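PDB 5JBL: prohead core protein protease from Enterobacteria phage T4, which acts as the serine protease of the prohead inner core, activated by autocleavage after prohead assembly, and processes prohead proteins to make space for the phage genome. Local coordinates for residues 153-165 and 177-190. The protein carries 3 engineered substitutions. Sequence-based numbering, arbitrary orientation.
Engineered in segment 153-165: A159 (natural residue Ser).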
loop_
_atom_site.group_PDB
_atom_site.type_symbol
_atom_site.label_atom_id
_atom_site.label_comp_id
_atom_site.label_asym_id
_atom_site.label_seq_id
_atom_site.Cartn_x
_atom_site.Cartn_y
_atom_site.Cartn_z
ATOM N N GLY C 153 -18.622 12.150 4.464
ATOM C CA GLY C 153 -19.990 12.325 4.012
ATOM C C GLY C 153 -20.513 11.231 3.099
ATOM O O GLY C 153 -21.706 11.243 2.782
ATOM N N TRP C 154 -19.698 10.273 2.678
ATOM C CA TRP C 154 -20.171 9.224 1.782
ATOM C C TRP C 154 -21.261 8.379 2.435
ATOM O O TRP C 154 -21.140 7.955 3.591
ATOM C CB TRP C 154 -19.009 8.314 1.375
ATOM C CG TRP C 154 -19.358 7.304 0.297
ATOM C CD1 TRP C 154 -20.172 7.513 -0.779
ATOM C CD2 TRP C 154 -18.899 5.941 0.193
ATOM N NE1 TRP C 154 -20.242 6.377 -1.552
ATOM C CE2 TRP C 154 -19.469 5.398 -0.984
ATOM C CE3 TRP C 154 -18.062 5.134 0.973
ATOM C CZ2 TRP C 154 -19.243 4.090 -1.389
ATOM C CZ3 TRP C 154 -17.820 3.832 0.565
ATOM C CH2 TRP C 154 -18.414 3.316 -0.603
ATOM N N ILE C 155 -22.329 8.130 1.689
ATOM C CA ILE C 155 -23.307 7.120 2.080
ATOM C C ILE C 155 -23.110 5.911 1.168
ATOM O O ILE C 155 -23.483 5.947 -0.018
ATOM C CB ILE C 155 -24.746 7.645 2.026
ATOM C CG1 ILE C 155 -24.907 8.797 3.020
ATOM C CG2 ILE C 155 -25.733 6.502 2.318
ATOM C CD1 ILE C 155 -26.270 9.448 2.986
ATOM N N PRO C 156 -22.553 4.828 1.669
ATOM C CA PRO C 156 -22.260 3.682 0.808
ATOM C C PRO C 156 -23.503 2.906 0.414
ATOM O O PRO C 156 -24.505 2.875 1.135
ATOM C CB PRO C 156 -21.336 2.820 1.673
ATOM C CG PRO C 156 -21.666 3.214 3.087
ATOM C CD PRO C 156 -22.043 4.655 3.039
ATOM N N GLY C 157 -23.402 2.244 -0.745
ATOM C CA GLY C 157 -24.308 1.164 -1.073
ATOM C C GLY C 157 -23.777 -0.135 -0.505
ATOM O O GLY C 157 -22.633 -0.218 -0.029
ATOM N N VAL C 158 -24.620 -1.165 -0.521
ATOM C CA VAL C 158 -24.170 -2.480 -0.088
ATOM C C VAL C 158 -24.409 -3.473 -1.215
ATOM O O VAL C 158 -25.297 -3.308 -2.057
ATOM C CB VAL C 158 -24.830 -2.965 1.225
ATOM C CG1 VAL C 158 -24.402 -2.078 2.379
ATOM C CG2 VAL C 158 -26.375 -3.033 1.088
ATOM N N ALA C 159 -23.579 -4.507 -1.232
ATOM C CA ALA C 159 -23.714 -5.601 -2.177
ATOM C C ALA C 159 -23.578 -6.905 -1.420
ATOM O O ALA C 159 -22.829 -6.984 -0.438
ATOM C CB ALA C 159 -22.633 -5.547 -3.283
ATOM N N SER C 160 -24.275 -7.933 -1.899
ATOM C CA SER C 160 -24.121 -9.279 -1.363
ATOM C C SER C 160 -23.472 -10.158 -2.420
ATOM O O SER C 160 -23.509 -9.846 -3.613
ATOM C CB SER C 160 -25.473 -9.874 -0.920
ATOM O OG SER C 160 -26.396 -9.957 -2.008
ATOM N N ARG C 161 -22.846 -11.244 -1.961
ATOM C CA ARG C 161 -22.256 -12.267 -2.815
ATOM C C ARG C 161 -22.823 -13.638 -2.466
ATOM O O ARG C 161 -23.042 -13.957 -1.294
ATOM C CB ARG C 161 -20.724 -12.299 -2.679
ATOM C CG ARG C 161 -20.008 -11.045 -3.140
ATOM C CD ARG C 161 -18.503 -11.254 -3.111
ATOM N NE ARG C 161 -17.879 -10.543 -2.010
ATOM C CZ ARG C 161 -16.680 -10.818 -1.519
ATOM N NH1 ARG C 161 -15.965 -11.822 -2.012
ATOM N NH2 ARG C 161 -16.201 -10.085 -0.523
ATOM N N GLY C 162 -23.051 -14.466 -3.478
ATOM C CA GLY C 162 -23.541 -15.795 -3.184
ATOM C C GLY C 162 -23.319 -16.705 -4.368
ATOM O O GLY C 162 -22.813 -16.286 -5.412
ATOM N N LEU C 163 -23.725 -17.966 -4.199
ATOM C CA LEU C 163 -23.582 -18.988 -5.222
ATOM C C LEU C 163 -24.946 -19.586 -5.521
ATOM O O LEU C 163 -25.647 -20.027 -4.606
ATOM C CB LEU C 163 -22.616 -20.094 -4.779
ATOM C CG LEU C 163 -21.178 -19.649 -4.503
ATOM C CD1 LEU C 163 -20.411 -20.744 -3.778
ATOM C CD2 LEU C 163 -20.479 -19.257 -5.801
ATOM N N GLY C 164 -25.320 -19.606 -6.791
ATOM C CA GLY C 164 -26.606 -20.178 -7.146
ATOM C C GLY C 164 -26.784 -20.219 -8.646
ATOM O O GLY C 164 -25.835 -20.024 -9.408
ATOM N N SER C 165 -28.023 -20.474 -9.063
ATOM C CA SER C 165 -28.375 -20.532 -10.473
ATOM C C SER C 165 -29.687 -19.786 -10.676
ATOM O O SER C 165 -30.405 -19.477 -9.721
ATOM C CB SER C 165 -28.477 -21.978 -10.969
ATOM O OG SER C 165 -29.386 -22.737 -10.189
ATOM N N ASN C 177 -32.758 -19.963 -8.191
ATOM C CA ASN C 177 -33.218 -21.327 -7.993
ATOM C C ASN C 177 -32.968 -21.789 -6.562
ATOM O O ASN C 177 -32.194 -21.196 -5.805
ATOM C CB ASN C 177 -32.534 -22.275 -8.981
ATOM C CG ASN C 177 -32.989 -22.046 -10.416
ATOM O OD1 ASN C 177 -34.150 -21.735 -10.667
ATOM N ND2 ASN C 177 -32.071 -22.188 -11.359
ATOM N N GLU C 178 -33.656 -22.866 -6.194
ATOM C CA GLU C 178 -33.468 -23.465 -4.884
ATOM C C GLU C 178 -32.004 -23.836 -4.686
ATOM O O GLU C 178 -31.312 -24.241 -5.624
ATOM C CB GLU C 178 -34.382 -24.698 -4.748
ATOM C CG GLU C 178 -34.533 -25.241 -3.342
ATOM C CD GLU C 178 -35.433 -26.472 -3.282
ATOM O OE1 GLU C 178 -36.089 -26.786 -4.299
ATOM O OE2 GLU C 178 -35.492 -27.118 -2.215
ATOM N N GLY C 179 -31.522 -23.677 -3.461
ATOM C CA GLY C 179 -30.147 -23.998 -3.156
ATOM C C GLY C 179 -29.199 -22.824 -3.131
ATOM O O GLY C 179 -27.995 -23.039 -2.941
ATOM N N PHE C 180 -29.689 -21.598 -3.342
ATOM C CA PHE C 180 -28.832 -20.428 -3.258
ATOM C C PHE C 180 -28.103 -20.404 -1.927
ATOM O O PHE C 180 -28.684 -20.685 -0.877
ATOM C CB PHE C 180 -29.648 -19.140 -3.405
ATOM C CG PHE C 180 -28.855 -17.898 -3.105
ATOM C CD1 PHE C 180 -29.012 -17.230 -1.903
ATOM C CD2 PHE C 180 -27.927 -17.420 -4.016
ATOM C CE1 PHE C 180 -28.282 -16.101 -1.624
ATOM C CE2 PHE C 180 -27.189 -16.287 -3.754
ATOM C CZ PHE C 180 -27.360 -15.620 -2.553
ATOM N N LYS C 181 -26.822 -20.060 -1.971
ATOM C CA LYS C 181 -25.999 -19.996 -0.776
ATOM C C LYS C 181 -25.434 -18.588 -0.654
ATOM O O LYS C 181 -24.832 -18.070 -1.599
ATOM C CB LYS C 181 -24.880 -21.039 -0.818
ATOM C CG LYS C 181 -23.879 -20.897 0.320
ATOM C CD LYS C 181 -22.813 -21.979 0.271
ATOM C CE LYS C 181 -22.000 -22.017 1.558
ATOM N NZ LYS C 181 -20.725 -22.767 1.373
ATOM N N LEU C 182 -25.652 -17.958 0.493
ATOM C CA LEU C 182 -25.136 -16.620 0.746
ATOM C C LEU C 182 -23.725 -16.746 1.317
ATOM O O LEU C 182 -23.536 -17.376 2.355
ATOM C CB LEU C 182 -26.057 -15.884 1.724
ATOM C CG LEU C 182 -25.694 -14.426 2.036
ATOM C CD1 LEU C 182 -25.785 -13.602 0.757
ATOM C CD2 LEU C 182 -26.634 -13.874 3.091
ATOM N N THR C 183 -22.734 -16.160 0.653
ATOM C CA THR C 183 -21.362 -16.303 1.131
ATOM C C THR C 183 -20.779 -15.033 1.732
ATOM O O THR C 183 -19.883 -15.124 2.569
ATOM C CB THR C 183 -20.439 -16.803 0.006
ATOM O OG1 THR C 183 -20.444 -15.887 -1.092
ATOM C CG2 THR C 183 -20.888 -18.174 -0.479
ATOM N N VAL C 184 -21.239 -13.857 1.313
ATOM C CA VAL C 184 -20.851 -12.595 1.935
ATOM C C VAL C 184 -22.095 -11.729 2.003
ATOM O O VAL C 184 -22.665 -11.383 0.961
ATOM C CB VAL C 184 -19.742 -11.863 1.154
ATOM C CG1 VAL C 184 -19.412 -10.537 1.842
ATOM C CG2 VAL C 184 -18.500 -12.741 1.034
ATOM N N GLY C 185 -22.519 -11.370 3.217
ATOM C CA GLY C 185 -23.766 -10.638 3.365
ATOM C C GLY C 185 -23.684 -9.199 2.878
ATOM O O GLY C 185 -24.643 -8.685 2.289
ATOM N N VAL C 186 -22.555 -8.524 3.128
ATOM C CA VAL C 186 -22.390 -7.110 2.784
ATOM C C VAL C 186 -20.948 -6.819 2.376
ATOM O O VAL C 186 -20.017 -7.070 3.143
ATOM C CB VAL C 186 -22.767 -6.166 3.947
ATOM C CG1 VAL C 186 -22.303 -4.723 3.603
ATOM C CG2 VAL C 186 -24.253 -6.199 4.187
ATOM N N ASP C 187 -20.781 -6.245 1.181
ATOM C CA ASP C 187 -19.632 -5.438 0.801
ATOM C C ASP C 187 -20.095 -3.992 0.657
ATOM O O ASP C 187 -21.197 -3.736 0.153
ATOM C CB ASP C 187 -19.029 -5.874 -0.547
ATOM C CG ASP C 187 -18.402 -7.246 -0.512
ATOM O OD1 ASP C 187 -17.654 -7.564 0.446
ATOM O OD2 ASP C 187 -18.625 -7.999 -1.485
ATOM N N ALA C 188 -19.252 -3.033 1.042
ATOM C CA ALA C 188 -19.577 -1.639 0.763
ATOM C C ALA C 188 -19.154 -1.292 -0.659
ATOM O O ALA C 188 -18.029 -1.594 -1.079
ATOM C CB ALA C 188 -18.906 -0.709 1.778
ATOM N N VAL C 189 -20.065 -0.673 -1.415
ATOM C CA VAL C 189 -19.853 -0.427 -2.835
ATOM C C VAL C 189 -20.339 0.964 -3.200
ATOM O O VAL C 189 -21.190 1.549 -2.529
ATOM C CB VAL C 189 -20.546 -1.489 -3.725
ATOM C CG1 VAL C 189 -19.954 -2.842 -3.455
ATOM C CG2 VAL C 189 -22.076 -1.519 -3.473
ATOM N N TRP C 190 -19.788 1.490 -4.288
ATOM C CA TRP C 190 -20.240 2.763 -4.823
ATOM C C TRP C 190 -21.491 2.520 -5.658
ATOM O O TRP C 190 -21.472 1.706 -6.589
ATOM C CB TRP C 190 -19.140 3.418 -5.653
ATOM C CG TRP C 190 -19.568 4.730 -6.201
ATOM C CD1 TRP C 190 -19.625 5.921 -5.535
ATOM C CD2 TRP C 190 -20.038 4.987 -7.520
ATOM N NE1 TRP C 190 -20.075 6.905 -6.362
ATOM C CE2 TRP C 190 -20.349 6.359 -7.589
ATOM C CE3 TRP C 190 -20.227 4.192 -8.653
ATOM C CZ2 TRP C 190 -20.837 6.952 -8.746
ATOM C CZ3 TRP C 190 -20.709 4.782 -9.801
ATOM C CH2 TRP C 190 -21.006 6.150 -9.840
HETATM O O HOH W 1 -29.732 -20.765 -6.669
#
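R161 grips D187 side-on: NE reaches OD2 at 2.7 Å, and NH2 meets OD1 at 3.1 Å in a nearly straight bond. Both oxygens use syn lone pairs, and the guanidinium and carboxylate planes stand only 29° apart. The bend at chi3 (-107°) turns the NE/NH2 side of the guanidinium toward the D187 carboxylate, while V184 CG2 lies over the centre of the other group's face, 3.7 Å from R161 CZ.

Behind this pair, strand 157-164 runs antiparallel to 181-184 and 186-189, which meet at a corner at G185, where the register slips by one; the backbone pairs G157-V189, A159-D187, R161-V184 and L163-K181 are hydrogen-bonded. At R161 the partner strand makes a classic beta bulge: T183 N and V184 N both donate to R161 O, 3.0 and 3.2 Å away, from the same face of its plane. On the same side of the sheet as the salt bridge, A159 CB packs against V189 CG1 at 3.8 Å; on the reverse, V158 CG1 touches V186 CG1 at 3.6 Å. At the far end, N177 ND2 bonds S165 OG at 3.0 Å, while N177 OD1 is held by T167 OG1.

Farther out, E101 contributes a second carboxylate to R161 NH2 and its backbone N to D187 OD1, while R107 O and N109 O hold NH1. A159, engineered from the catalytic serine, shares this face with D187, whose side chain packs on A104, another altered active-site residue. The salt bridge, with E101 behind it, probably helps fix the D187 carboxylate beside these two positions.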